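3-ketosteroid-delta4-5alpha-dehydrogenase (Rhodococcus jostii, PDB 4AT2) uses bound FAD to dehydrogenate 3-ketosteroids, introducing a double bond at the delta-4 position in steroid catabolism. Local coordinates at residues 352-364 with 430-444. Sequence-based numbering, arbitrary orientation.
Sequences DNQAFLIIDEASY and PIGTPVAALDLRGFT
L357 and L438 bond to each other through both backbone N and O atoms, as do I359 and A436, pairing 356-360 and 435-439 as the central antiparallel strands of a four-stranded sheet. The pairing is prolonged at both ends, by G442 N to N353 O (3.1 Å) and E361 N to P434 O.

Apolar side chains divide between the two faces. L357 CD2 lies beside L438 CD2 at 4.0 Å, while L438 CD1 reaches I359 CG2; on the other face I358 CD1 rests on A437 CB.

Among polar groups, D360 caps the helix starting at E361: its chi1 of 64° turns OD1 to S363 N and OG, and OD2 to G432 N (2.8 Å), met on the anti lone pair. Replacing D360 with alanine is likely to leave G432 N without its acceptor and the helix start uncapped. R441 grips D439 side-on, NE to OD1 and NH2 to OD2 (both 2.9 Å), and one guanidinium face lies over F356 CE1, the planes 52° apart; K382 also salt-bridges D439 OD2. T444 OG1 donates to N353 OD1 (2.7 Å).

Greasy in the middle and polar at its ends, the contact uses the divided D360 carboxylate to tie helix start to the 430-434 loop.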
loop_
_atom_site.group_PDB
_atom_site.type_symbol
_atom_site.label_atom_id
_atom_site.label_comp_id
_atom_site.label_asym_id
_atom_site.label_seq_id
_atom_site.Cartn_x
_atom_site.Cartn_y
_atom_site.Cartn_z
ATOM N N ASP A 352 -3.097 9.400 11.498
ATOM C CA ASP A 352 -3.778 8.348 12.267
ATOM C C ASP A 352 -5.281 8.593 12.392
ATOM O O ASP A 352 -5.898 8.272 13.413
ATOM C CB ASP A 352 -3.143 8.185 13.650
ATOM C CG ASP A 352 -3.480 6.858 14.287
ATOM O OD1 ASP A 352 -3.614 5.860 13.546
ATOM O OD2 ASP A 352 -3.614 6.808 15.526
ATOM N N ASN A 353 -5.846 9.185 11.344
ATOM C CA ASN A 353 -7.283 9.467 11.241
ATOM C C ASN A 353 -7.812 10.477 12.273
ATOM O O ASN A 353 -9.017 10.549 12.497
ATOM C CB ASN A 353 -8.095 8.162 11.297
ATOM C CG ASN A 353 -9.362 8.225 10.480
ATOM O OD1 ASN A 353 -9.487 9.052 9.570
ATOM N ND2 ASN A 353 -10.313 7.336 10.786
ATOM N N GLN A 354 -6.907 11.244 12.884
ATOM C CA GLN A 354 -7.280 12.226 13.910
ATOM C C GLN A 354 -7.184 13.623 13.351
ATOM O O GLN A 354 -6.098 14.034 12.912
ATOM C CB GLN A 354 -6.336 12.160 15.116
ATOM C CG GLN A 354 -6.054 10.765 15.619
ATOM C CD GLN A 354 -7.272 10.133 16.214
ATOM O OE1 GLN A 354 -7.734 10.534 17.283
ATOM N NE2 GLN A 354 -7.799 9.119 15.538
ATOM N N ALA A 355 -8.298 14.354 13.369
ATOM C CA ALA A 355 -8.315 15.740 12.904
ATOM C C ALA A 355 -9.332 16.554 13.675
ATOM O O ALA A 355 -10.348 16.025 14.118
ATOM C CB ALA A 355 -8.635 15.795 11.410
ATOM N N PHE A 356 -9.051 17.844 13.820
ATOM C CA PHE A 356 -9.997 18.790 14.390
ATOM C C PHE A 356 -9.985 20.020 13.523
ATOM O O PHE A 356 -8.924 20.403 13.021
ATOM C CB PHE A 356 -9.571 19.216 15.805
ATOM C CG PHE A 356 -9.349 18.075 16.753
ATOM C CD1 PHE A 356 -10.407 17.541 17.477
ATOM C CD2 PHE A 356 -8.074 17.545 16.930
ATOM C CE1 PHE A 356 -10.197 16.494 18.362
ATOM C CE2 PHE A 356 -7.858 16.493 17.814
ATOM C CZ PHE A 356 -8.924 15.978 18.542
ATOM N N LEU A 357 -11.147 20.646 13.343
ATOM C CA LEU A 357 -11.198 21.946 12.676
ATOM C C LEU A 357 -11.291 23.038 13.730
ATOM O O LEU A 357 -12.245 23.084 14.519
ATOM C CB LEU A 357 -12.378 22.046 11.674
ATOM C CG LEU A 357 -12.393 23.371 10.887
ATOM C CD1 LEU A 357 -11.256 23.406 9.866
ATOM C CD2 LEU A 357 -13.736 23.611 10.201
ATOM N N ILE A 358 -10.282 23.908 13.737
ATOM C CA ILE A 358 -10.244 25.060 14.642
ATOM C C ILE A 358 -10.743 26.254 13.834
ATOM O O ILE A 358 -10.205 26.558 12.763
ATOM C CB ILE A 358 -8.817 25.334 15.171
ATOM C CG1 ILE A 358 -8.145 24.033 15.660
ATOM C CG2 ILE A 358 -8.861 26.421 16.245
ATOM C CD1 ILE A 358 -8.876 23.339 16.804
ATOM N N ILE A 359 -11.794 26.901 14.321
ATOM C CA ILE A 359 -12.457 27.939 13.534
ATOM C C ILE A 359 -13.099 28.962 14.455
ATOM O O ILE A 359 -13.701 28.586 15.483
ATOM C CB ILE A 359 -13.486 27.292 12.560
ATOM C CG1 ILE A 359 -14.088 28.335 11.600
ATOM C CG2 ILE A 359 -14.539 26.481 13.328
ATOM C CD1 ILE A 359 -14.805 27.725 10.398
ATOM N N ASP A 360 -12.951 30.248 14.131
ATOM C CA ASP A 360 -13.597 31.256 14.965
ATOM C C ASP A 360 -15.089 31.321 14.659
ATOM O O ASP A 360 -15.556 30.850 13.614
ATOM C CB ASP A 360 -12.884 32.629 14.972
ATOM C CG ASP A 360 -12.870 33.324 13.621
ATOM O OD1 ASP A 360 -13.895 33.364 12.926
ATOM O OD2 ASP A 360 -11.818 33.891 13.282
ATOM N N GLU A 361 -15.844 31.854 15.608
ATOM C CA GLU A 361 -17.294 31.809 15.524
ATOM C C GLU A 361 -17.810 32.516 14.268
ATOM O O GLU A 361 -18.669 31.982 13.570
ATOM C CB GLU A 361 -17.873 32.389 16.817
ATOM C CG GLU A 361 -19.324 32.826 16.838
ATOM C CD GLU A 361 -19.669 33.353 18.220
ATOM O OE1 GLU A 361 -19.734 32.532 19.162
ATOM O OE2 GLU A 361 -19.802 34.583 18.382
ATOM N N ALA A 362 -17.268 33.695 13.963
ATOM C CA ALA A 362 -17.697 34.446 12.783
ATOM C C ALA A 362 -17.426 33.658 11.503
ATOM O O ALA A 362 -18.247 33.662 10.580
ATOM C CB ALA A 362 -17.020 35.811 12.720
ATOM N N SER A 363 -16.275 32.985 11.442
ATOM C CA SER A 363 -15.929 32.211 10.247
ATOM C C SER A 363 -16.795 30.965 10.110
ATOM O O SER A 363 -17.158 30.563 9.000
ATOM C CB SER A 363 -14.454 31.819 10.264
ATOM O OG SER A 363 -13.645 32.967 10.159
ATOM N N TYR A 364 -17.127 30.349 11.240
ATOM C CA TYR A 364 -18.033 29.221 11.219
ATOM C C TYR A 364 -19.397 29.653 10.662
ATOM O O TYR A 364 -19.952 28.977 9.785
ATOM C CB TYR A 364 -18.182 28.565 12.601
ATOM C CG TYR A 364 -19.058 27.342 12.515
ATOM C CD1 TYR A 364 -20.454 27.457 12.566
ATOM C CD2 TYR A 364 -18.503 26.084 12.306
ATOM C CE1 TYR A 364 -21.266 26.341 12.442
ATOM C CE2 TYR A 364 -19.308 24.959 12.194
ATOM C CZ TYR A 364 -20.687 25.102 12.255
ATOM O OH TYR A 364 -21.500 24.000 12.138
ATOM N N PRO A 430 -6.094 35.817 10.284
ATOM C CA PRO A 430 -5.958 35.295 11.641
ATOM C C PRO A 430 -7.231 34.659 12.176
ATOM O O PRO A 430 -8.346 35.091 11.851
ATOM C CB PRO A 430 -5.602 36.541 12.462
ATOM C CG PRO A 430 -4.904 37.433 11.477
ATOM C CD PRO A 430 -5.658 37.227 10.191
ATOM N N ILE A 431 -7.045 33.611 12.967
ATOM C CA ILE A 431 -8.150 33.022 13.710
ATOM C C ILE A 431 -8.454 33.912 14.905
ATOM O O ILE A 431 -7.564 34.203 15.721
ATOM C CB ILE A 431 -7.814 31.600 14.185
ATOM C CG1 ILE A 431 -7.476 30.715 12.990
ATOM C CG2 ILE A 431 -8.981 31.007 14.971
ATOM C CD1 ILE A 431 -6.874 29.398 13.395
ATOM N N GLY A 432 -9.705 34.363 14.988
ATOM C CA GLY A 432 -10.150 35.236 16.071
ATOM C C GLY A 432 -10.772 34.498 17.243
ATOM O O GLY A 432 -10.531 33.297 17.454
ATOM N N THR A 433 -11.574 35.234 18.011
ATOM C CA THR A 433 -12.275 34.687 19.174
ATOM C C THR A 433 -13.720 35.212 19.183
ATOM O O THR A 433 -13.993 36.256 18.588
ATOM C CB THR A 433 -11.571 35.071 20.494
ATOM O OG1 THR A 433 -11.491 36.497 20.589
ATOM C CG2 THR A 433 -10.162 34.455 20.583
ATOM N N PRO A 434 -14.668 34.479 19.802
ATOM C CA PRO A 434 -14.529 33.163 20.412
ATOM C C PRO A 434 -14.156 32.145 19.350
ATOM O O PRO A 434 -14.331 32.394 18.144
ATOM C CB PRO A 434 -15.930 32.854 20.966
ATOM C CG PRO A 434 -16.717 34.104 20.834
ATOM C CD PRO A 434 -16.078 34.917 19.755
ATOM N N VAL A 435 -13.620 31.017 19.800
ATOM C CA VAL A 435 -13.065 30.024 18.902
ATOM C C VAL A 435 -13.721 28.686 19.208
ATOM O O VAL A 435 -14.064 28.405 20.361
ATOM C CB VAL A 435 -11.504 30.008 19.006
ATOM C CG1 VAL A 435 -11.025 29.693 20.426
ATOM C CG2 VAL A 435 -10.867 29.110 17.948
ATOM N N ALA A 436 -13.921 27.881 18.171
ATOM C CA ALA A 436 -14.569 26.578 18.302
ATOM C C ALA A 436 -13.697 25.480 17.700
ATOM O O ALA A 436 -12.813 25.753 16.895
ATOM C CB ALA A 436 -15.920 26.605 17.612
ATOM N N ALA A 437 -13.945 24.239 18.102
ATOM C CA ALA A 437 -13.290 23.100 17.469
ATOM C C ALA A 437 -14.317 22.044 17.107
ATOM O O ALA A 437 -15.165 21.666 17.926
ATOM C CB ALA A 437 -12.210 22.514 18.364
ATOM N N LEU A 438 -14.251 21.580 15.867
ATOM C CA LEU A 438 -15.041 20.447 15.414
ATOM C C LEU A 438 -14.213 19.189 15.618
ATOM O O LEU A 438 -13.041 19.151 15.242
ATOM C CB LEU A 438 -15.367 20.572 13.921
ATOM C CG LEU A 438 -16.446 21.545 13.437
ATOM C CD1 LEU A 438 -16.140 22.993 13.822
ATOM C CD2 LEU A 438 -16.581 21.397 11.918
ATOM N N ASP A 439 -14.835 18.165 16.201
ATOM C CA ASP A 439 -14.197 16.854 16.361
ATOM C C ASP A 439 -14.354 16.048 15.074
ATOM O O ASP A 439 -15.444 15.565 14.758
ATOM C CB ASP A 439 -14.833 16.106 17.538
ATOM C CG ASP A 439 -14.090 14.836 17.903
ATOM O OD1 ASP A 439 -13.173 14.422 17.158
ATOM O OD2 ASP A 439 -14.443 14.243 18.950
ATOM N N LEU A 440 -13.259 15.928 14.327
ATOM C CA LEU A 440 -13.278 15.253 13.035
ATOM C C LEU A 440 -12.402 14.005 13.079
ATOM O O LEU A 440 -11.829 13.590 12.070
ATOM C CB LEU A 440 -12.846 16.213 11.915
ATOM C CG LEU A 440 -13.709 17.472 11.778
ATOM C CD1 LEU A 440 -13.133 18.431 10.739
ATOM C CD2 LEU A 440 -15.128 17.100 11.407
ATOM N N ARG A 441 -12.291 13.415 14.267
ATOM C CA ARG A 441 -11.647 12.105 14.410
ATOM C C ARG A 441 -12.564 11.020 13.858
ATOM O O ARG A 441 -13.762 11.016 14.136
ATOM C CB ARG A 441 -11.301 11.841 15.874
ATOM C CG ARG A 441 -10.237 12.795 16.389
ATOM C CD ARG A 441 -9.999 12.634 17.876
ATOM N NE ARG A 441 -11.163 13.022 18.655
ATOM C CZ ARG A 441 -11.150 13.140 19.980
ATOM N NH1 ARG A 441 -10.030 12.898 20.652
ATOM N NH2 ARG A 441 -12.249 13.495 20.631
ATOM N N GLY A 442 -12.008 10.120 13.044
ATOM C CA GLY A 442 -12.810 9.043 12.453
ATOM C C GLY A 442 -13.861 9.509 11.457
ATOM O O GLY A 442 -14.975 8.970 11.403
ATOM N N PHE A 443 -13.494 10.496 10.640
ATOM C CA PHE A 443 -14.409 11.073 9.661
ATOM C C PHE A 443 -14.111 10.653 8.222
ATOM O O PHE A 443 -14.605 11.256 7.276
ATOM C CB PHE A 443 -14.411 12.604 9.778
ATOM C CG PHE A 443 -15.554 13.140 10.588
ATOM C CD1 PHE A 443 -15.685 12.804 11.933
ATOM C CD2 PHE A 443 -16.502 13.971 10.003
ATOM C CE1 PHE A 443 -16.744 13.297 12.694
ATOM C CE2 PHE A 443 -17.563 14.460 10.756
ATOM C CZ PHE A 443 -17.678 14.123 12.094
ATOM N N THR A 444 -13.336 9.589 8.060
ATOM C CA THR A 444 -12.984 9.142 6.720
ATOM C C THR A 444 -13.645 7.819 6.360
ATOM O O THR A 444 -13.994 7.017 7.232
ATOM C CB THR A 444 -11.460 9.001 6.565
ATOM O OG1 THR A 444 -10.971 8.088 7.553
ATOM C CG2 THR A 444 -10.771 10.367 6.727
HETATM O O HOH W 1 -10.955 11.638 10.254
HETATM O O HOH W 2 -12.910 6.643 9.747
HETATM O O HOH W 3 -6.877 12.402 19.317
HETATM O O HOH W 4 -10.519 33.766 10.795
HETATM O O HOH W 5 -15.555 35.108 15.995
#